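Local coordinates for oligopeptide ABC transporter, periplasmic oligopeptide-binding protein, putative (Thermotoga maritima MSB8, PDB 5IPW) that probably binds peptides in the periplasm for uptake by an ABC transporter, at residues 390-396 and 497-501. Residues are numbered along the deposited sequence; the frame is centred on the assembly and turned at random.
Sequences LVSGSPY and AAQPL
With Y396 turned so that CG stands beside its own backbone N (chi1 -38°) and Q499 leaving its backbone with CG anti to N (chi1 -178°) before bending at chi2, the tyrosine ring and the carboxamide meet across two irregular segments. OE1 of Q499 lies at the ring edge, near its plane, 3.4 Å from CE2 of Y396, and the two flat groups are turned 66° apart. The same oxygen accepts the backbone N-H of L501, in the amide plane and on a lone pair, while NE2 donates to the carbonyl of G91; both ends of the amide are thus engaged, which should restrain its rotation. P500 CD also sits at the ring edge, CD1 of L501 comes 3.6 Å from the hydroxyl OH of Y396, and P395, the residue before the tyrosine, lays its CB over one ring face. Further along, CD2 of L390 packs against CG of P500 at 3.5 Å, the two side chains crossing at about a right angle.

The pairing illustrates how loops without strand geometry can join through few polar links. One direct hydrogen bond, from N of V391 to O of A497 (3.0 Å), is complemented by a water that donates to OG of S394 and to O of A498. S394 in turn donates through OG to O of V391, tying the turn through G393 together.

The contact joins the loop between helices 371-379 and 399-403 to the one leaving strand 489-494, against helix 568-584, whose I571, M575 and T579 touch Y396, P500 and L390.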
loop_
_atom_site.group_PDB
_atom_site.type_symbol
_atom_site.label_atom_id
_atom_site.label_comp_id
_atom_site.label_asym_id
_atom_site.label_seq_id
_atom_site.Cartn_x
_atom_site.Cartn_y
_atom_site.Cartn_z
ATOM N N LEU A 390 11.345 7.035 -4.557
ATOM C CA LEU A 390 10.961 5.791 -3.903
ATOM C C LEU A 390 11.762 5.602 -2.623
ATOM O O LEU A 390 12.988 5.721 -2.627
ATOM C CB LEU A 390 11.120 4.602 -4.858
ATOM C CG LEU A 390 10.360 4.732 -6.195
ATOM C CD1 LEU A 390 10.543 3.516 -7.092
ATOM C CD2 LEU A 390 8.879 4.993 -5.967
ATOM N N VAL A 391 11.039 5.354 -1.532
ATOM C CA VAL A 391 11.619 5.274 -0.190
ATOM C C VAL A 391 12.478 4.028 -0.009
ATOM O O VAL A 391 12.306 3.043 -0.728
ATOM C CB VAL A 391 10.535 5.275 0.916
ATOM C CG1 VAL A 391 9.702 6.545 0.857
ATOM C CG2 VAL A 391 9.649 4.035 0.835
ATOM N N SER A 392 13.393 4.077 0.960
ATOM C CA SER A 392 14.217 2.917 1.308
ATOM C C SER A 392 13.351 1.761 1.813
ATOM O O SER A 392 12.387 1.964 2.561
ATOM C CB SER A 392 15.289 3.294 2.338
ATOM O OG SER A 392 14.748 4.073 3.385
ATOM N N GLY A 393 13.696 0.554 1.372
ATOM C CA GLY A 393 12.960 -0.655 1.730
ATOM C C GLY A 393 11.809 -0.944 0.786
ATOM O O GLY A 393 10.746 -1.398 1.216
ATOM N N SER A 394 12.025 -0.696 -0.504
ATOM C CA SER A 394 10.990 -0.888 -1.508
ATOM C C SER A 394 11.604 -1.493 -2.757
ATOM O O SER A 394 12.730 -1.160 -3.109
ATOM C CB SER A 394 10.310 0.441 -1.834
ATOM O OG SER A 394 11.130 1.269 -2.636
ATOM N N PRO A 395 10.855 -2.366 -3.448
ATOM C CA PRO A 395 11.439 -3.218 -4.483
ATOM C C PRO A 395 12.337 -2.491 -5.465
ATOM O O PRO A 395 13.446 -2.949 -5.733
ATOM C CB PRO A 395 10.216 -3.782 -5.218
ATOM C CG PRO A 395 9.050 -2.961 -4.772
ATOM C CD PRO A 395 9.391 -2.506 -3.393
ATOM N N TYR A 396 11.864 -1.359 -5.975
ATOM C CA TYR A 396 12.543 -0.650 -7.056
ATOM C C TYR A 396 13.344 0.554 -6.561
ATOM O O TYR A 396 13.762 1.388 -7.369
ATOM C CB TYR A 396 11.514 -0.211 -8.095
ATOM C CG TYR A 396 10.431 -1.240 -8.304
ATOM C CD1 TYR A 396 10.732 -2.489 -8.832
ATOM C CD2 TYR A 396 9.110 -0.976 -7.947
ATOM C CE1 TYR A 396 9.747 -3.445 -9.015
ATOM C CE2 TYR A 396 8.118 -1.925 -8.127
ATOM C CZ TYR A 396 8.441 -3.156 -8.661
ATOM O OH TYR A 396 7.461 -4.099 -8.843
ATOM N N ALA A 497 5.113 5.586 -2.368
ATOM C CA ALA A 497 6.434 5.521 -2.981
ATOM C C ALA A 497 7.200 4.257 -2.570
ATOM O O ALA A 497 8.425 4.275 -2.468
ATOM C CB ALA A 497 7.225 6.767 -2.618
ATOM N N ALA A 498 6.471 3.169 -2.322
ATOM C CA ALA A 498 7.069 1.852 -2.113
ATOM C C ALA A 498 6.709 0.963 -3.292
ATOM O O ALA A 498 7.585 0.488 -4.015
ATOM C CB ALA A 498 6.577 1.239 -0.815
ATOM N N GLN A 499 5.409 0.750 -3.484
ATOM C CA GLN A 499 4.908 0.003 -4.623
ATOM C C GLN A 499 4.103 0.959 -5.498
ATOM O O GLN A 499 2.884 1.079 -5.346
ATOM C CB GLN A 499 4.059 -1.180 -4.163
ATOM C CG GLN A 499 3.532 -2.036 -5.303
ATOM C CD GLN A 499 4.614 -2.398 -6.293
ATOM O OE1 GLN A 499 4.831 -1.690 -7.272
ATOM N NE2 GLN A 499 5.325 -3.482 -6.026
ATOM N N PRO A 500 4.790 1.655 -6.418
ATOM C CA PRO A 500 4.145 2.659 -7.260
ATOM C C PRO A 500 3.134 2.083 -8.231
ATOM O O PRO A 500 2.161 2.747 -8.534
ATOM C CB PRO A 500 5.308 3.261 -8.060
ATOM C CG PRO A 500 6.549 2.769 -7.413
ATOM C CD PRO A 500 6.192 1.456 -6.813
ATOM N N LEU A 501 3.357 0.856 -8.697
ATOM C CA LEU A 501 2.589 0.292 -9.813
ATOM C C LEU A 501 1.092 0.061 -9.566
ATOM O O LEU A 501 0.336 -0.135 -10.516
ATOM C CB LEU A 501 3.253 -0.995 -10.297
ATOM C CG LEU A 501 4.599 -0.750 -10.987
ATOM C CD1 LEU A 501 5.461 -2.004 -10.985
ATOM C CD2 LEU A 501 4.392 -0.246 -12.410
HETATM O O HOH W 1 10.403 0.540 -5.112
#